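Local coordinates for protein DNA polymerase III, beta subunit (Thermotoga maritima, PDB 1VPK) that probably forms a ring-shaped dimeric sliding clamp around DNA that tethers DNA polymerase and other proteins and makes replication processive, at residues 163-171 and 203-211. Residues are numbered along the deposited sequence; the frame is centred on the assembly and turned at random.
Sequences MRNLNGVFW and FLLSLKSMK
W171 and F203 stack on the face of the sheet that V169 and L205 share. The two rings form an offset stack, with 4.6 Å between the F203 centroid and that of the indole five-membered ring. Their planes are 26° apart. F203 CE1 lies over one indole face, 3.2 Å from W171 CG. W171 CB in turn sits over the face of the phenyl ring, a CH-pi contact. M210 meets the indole at its edge. The bend at chi2 (-59°) brings SD to 3.4 Å from W171 NE1, a Met-aromatic contact with a weak hydrogen bond. L205 CD1 also packs near NE1. With an alanine at position W171, F203 would probably lose its stacking partner on one face, and M210 SD its N-H donor. The M210 side chain crosses V169 at about a right angle, with CG against CG2.

Strands 168-171 and 203-206 are antiparallel neighbours in the central domain of the beta clamp. The second runs directly into helix 207-218. V169 and L205 exchange backbone hydrogen bonds, as do W171 and F203; W171 N to F203 O is nearly straight at 178°. On the other face, L204 CD1 lies 3.7 Å from V169 O, and F170 stacks on F252. G168 CA comes within 3.0 Å of L205 O, a CA-H...O contact.

At the helix start, L207 N donates to N167 O from above the carbonyl plane. S206 is the N-cap: its OG accepts from S209 N (3.0 Å) and also bonds E62. N167 centres an inverse gamma turn. Its ND2 lies against L207 CB and bonds A158 O, while OD1 accepts from a water that K208 N also holds.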
loop_
_atom_site.group_PDB
_atom_site.type_symbol
_atom_site.label_atom_id
_atom_site.label_comp_id
_atom_site.label_asym_id
_atom_site.label_seq_id
_atom_site.Cartn_x
_atom_site.Cartn_y
_atom_site.Cartn_z
ATOM N N MET A 163 22.809 -16.370 0.987
ATOM C CA MET A 163 23.930 -15.706 1.598
ATOM C C MET A 163 23.788 -15.916 3.089
ATOM O O MET A 163 23.396 -14.986 3.825
ATOM C CB MET A 163 23.941 -14.215 1.246
ATOM C CG MET A 163 24.138 -13.913 -0.248
ATOM S SD MET A 163 23.901 -12.144 -0.676
ATOM C CE MET A 163 25.206 -11.402 0.270
ATOM N N ARG A 164 24.121 -17.133 3.528
ATOM C CA ARG A 164 23.845 -17.596 4.893
ATOM C C ARG A 164 24.506 -16.695 5.944
ATOM O O ARG A 164 23.908 -16.430 6.988
ATOM C CB ARG A 164 24.257 -19.076 5.097
ATOM C CG ARG A 164 23.482 -20.061 4.229
ATOM C CD ARG A 164 24.128 -21.476 4.154
ATOM N NE ARG A 164 25.565 -21.355 3.914
ATOM C CZ ARG A 164 26.548 -21.603 4.791
ATOM N NH1 ARG A 164 26.313 -22.069 6.020
ATOM N NH2 ARG A 164 27.801 -21.380 4.409
ATOM N N ASN A 165 25.700 -16.191 5.634
ATOM C CA ASN A 165 26.499 -15.445 6.592
ATOM C C ASN A 165 26.092 -13.981 6.738
ATOM O O ASN A 165 26.557 -13.322 7.666
ATOM C CB ASN A 165 27.994 -15.553 6.274
ATOM C CG ASN A 165 28.404 -14.804 5.021
ATOM O OD1 ASN A 165 27.628 -14.609 4.098
ATOM N ND2 ASN A 165 29.661 -14.426 4.972
ATOM N N LEU A 166 25.267 -13.487 5.804
ATOM C CA LEU A 166 24.714 -12.128 5.823
ATOM C C LEU A 166 23.173 -12.032 6.003
ATOM O O LEU A 166 22.632 -10.927 6.243
ATOM C CB LEU A 166 25.110 -11.430 4.526
ATOM C CG LEU A 166 26.623 -11.156 4.367
ATOM C CD1 LEU A 166 26.882 -10.508 3.022
ATOM C CD2 LEU A 166 27.203 -10.296 5.513
ATOM N N ASN A 167 22.494 -13.169 5.881
ATOM C CA ASN A 167 21.052 -13.274 5.995
ATOM C C ASN A 167 20.659 -13.369 7.484
ATOM O O ASN A 167 20.192 -14.415 7.977
ATOM C CB ASN A 167 20.569 -14.518 5.225
ATOM C CG ASN A 167 19.038 -14.661 5.218
ATOM O OD1 ASN A 167 18.521 -15.689 5.592
ATOM N ND2 ASN A 167 18.323 -13.589 4.808
ATOM N N GLY A 168 20.892 -12.275 8.203
ATOM C CA GLY A 168 20.708 -12.275 9.640
ATOM C C GLY A 168 21.350 -11.092 10.314
ATOM O O GLY A 168 21.841 -10.154 9.657
ATOM N N VAL A 169 21.322 -11.131 11.641
ATOM C CA VAL A 169 21.899 -10.098 12.469
ATOM C C VAL A 169 22.861 -10.759 13.439
ATOM O O VAL A 169 22.553 -11.781 14.057
ATOM C CB VAL A 169 20.846 -9.327 13.287
ATOM C CG1 VAL A 169 21.524 -8.220 14.168
ATOM C CG2 VAL A 169 19.773 -8.725 12.391
ATOM N N PHE A 170 24.025 -10.139 13.545
ATOM C CA PHE A 170 25.118 -10.632 14.360
ATOM C C PHE A 170 25.059 -9.937 15.707
ATOM O O PHE A 170 24.958 -8.704 15.786
ATOM C CB PHE A 170 26.455 -10.384 13.621
ATOM C CG PHE A 170 27.645 -11.088 14.241
ATOM C CD1 PHE A 170 27.681 -12.474 14.353
ATOM C CD2 PHE A 170 28.747 -10.357 14.681
ATOM C CE1 PHE A 170 28.774 -13.103 14.918
ATOM C CE2 PHE A 170 29.847 -10.999 15.260
ATOM C CZ PHE A 170 29.856 -12.358 15.367
ATOM N N TRP A 171 25.139 -10.729 16.769
ATOM C CA TRP A 171 25.107 -10.223 18.127
ATOM C C TRP A 171 26.490 -10.363 18.731
ATOM O O TRP A 171 27.043 -11.452 18.708
ATOM C CB TRP A 171 24.127 -11.029 18.986
ATOM C CG TRP A 171 22.695 -10.994 18.567
ATOM C CD1 TRP A 171 22.191 -11.261 17.332
ATOM C CD2 TRP A 171 21.564 -10.762 19.422
ATOM N NE1 TRP A 171 20.805 -11.145 17.347
ATOM C CE2 TRP A 171 20.405 -10.838 18.623
ATOM C CE3 TRP A 171 21.423 -10.481 20.787
ATOM C CZ2 TRP A 171 19.116 -10.662 19.153
ATOM C CZ3 TRP A 171 20.159 -10.250 21.295
ATOM C CH2 TRP A 171 19.018 -10.367 20.482
ATOM N N PHE A 203 27.181 -14.513 18.218
ATOM C CA PHE A 203 26.442 -15.480 17.434
ATOM C C PHE A 203 25.670 -14.760 16.308
ATOM O O PHE A 203 25.349 -13.580 16.407
ATOM C CB PHE A 203 25.475 -16.259 18.324
ATOM C CG PHE A 203 24.603 -15.393 19.221
ATOM C CD1 PHE A 203 23.390 -14.866 18.748
ATOM C CD2 PHE A 203 24.990 -15.139 20.549
ATOM C CE1 PHE A 203 22.591 -14.081 19.561
ATOM C CE2 PHE A 203 24.187 -14.370 21.385
ATOM C CZ PHE A 203 23.002 -13.826 20.900
ATOM N N LEU A 204 25.352 -15.505 15.257
ATOM C CA LEU A 204 24.538 -15.005 14.161
ATOM C C LEU A 204 23.146 -15.644 14.244
ATOM O O LEU A 204 23.021 -16.855 14.354
ATOM C CB LEU A 204 25.206 -15.377 12.853
ATOM C CG LEU A 204 24.547 -14.957 11.541
ATOM C CD1 LEU A 204 24.417 -13.490 11.371
ATOM C CD2 LEU A 204 25.300 -15.572 10.369
ATOM N N LEU A 205 22.110 -14.819 14.255
ATOM C CA LEU A 205 20.750 -15.317 14.101
ATOM C C LEU A 205 20.254 -14.924 12.713
ATOM O O LEU A 205 20.556 -13.811 12.210
ATOM C CB LEU A 205 19.837 -14.752 15.194
ATOM C CG LEU A 205 20.162 -15.105 16.662
ATOM C CD1 LEU A 205 19.191 -14.395 17.571
ATOM C CD2 LEU A 205 20.179 -16.634 16.939
ATOM N N SER A 206 19.512 -15.835 12.093
ATOM C CA SER A 206 18.987 -15.679 10.726
ATOM C C SER A 206 18.011 -14.517 10.668
ATOM O O SER A 206 17.453 -14.095 11.699
ATOM C CB SER A 206 18.279 -16.959 10.225
ATOM O OG SER A 206 16.946 -17.095 10.773
ATOM N N LEU A 207 17.780 -14.007 9.461
ATOM C CA LEU A 207 16.840 -12.922 9.299
ATOM C C LEU A 207 15.434 -13.355 9.703
ATOM O O LEU A 207 14.740 -12.597 10.387
ATOM C CB LEU A 207 16.862 -12.411 7.864
ATOM C CG LEU A 207 15.971 -11.208 7.526
ATOM C CD1 LEU A 207 16.200 -10.051 8.469
ATOM C CD2 LEU A 207 16.259 -10.826 6.115
ATOM N N LYS A 208 15.038 -14.578 9.336
ATOM C CA LYS A 208 13.739 -15.108 9.746
ATOM C C LYS A 208 13.605 -15.176 11.293
ATOM O O LYS A 208 12.578 -14.799 11.840
ATOM C CB LYS A 208 13.420 -16.451 9.083
ATOM C CG LYS A 208 12.049 -16.981 9.553
ATOM C CD LYS A 208 11.106 -17.472 8.509
ATOM C CE LYS A 208 9.867 -18.126 9.172
ATOM N NZ LYS A 208 9.588 -19.426 8.614
ATOM N N SER A 209 14.667 -15.587 11.982
ATOM C CA SER A 209 14.660 -15.648 13.431
ATOM C C SER A 209 14.501 -14.249 14.022
ATOM O O SER A 209 13.718 -14.038 14.930
ATOM C CB SER A 209 15.931 -16.301 13.963
ATOM O OG SER A 209 15.936 -17.697 13.770
ATOM N N MET A 210 15.215 -13.297 13.441
ATOM C CA MET A 210 15.196 -11.900 13.866
ATOM C C MET A 210 13.896 -11.155 13.695
ATOM O O MET A 210 13.559 -10.317 14.534
ATOM C CB MET A 210 16.349 -11.154 13.174
ATOM C CG MET A 210 17.708 -11.590 13.702
ATOM S SD MET A 210 17.928 -11.328 15.467
ATOM C CE MET A 210 17.783 -9.538 15.685
ATOM N N LYS A 211 13.151 -11.492 12.641
ATOM C CA LYS A 211 11.801 -11.000 12.445
ATOM C C LYS A 211 10.820 -11.533 13.507
ATOM O O LYS A 211 9.864 -10.844 13.923
ATOM C CB LYS A 211 11.342 -11.342 11.028
ATOM C CG LYS A 211 12.105 -10.491 9.968
ATOM C CD LYS A 211 11.589 -10.729 8.547
ATOM C CE LYS A 211 12.453 -10.072 7.383
ATOM N NZ LYS A 211 12.328 -10.940 6.109
HETATM O O HOH W 1 16.512 -16.180 7.192
#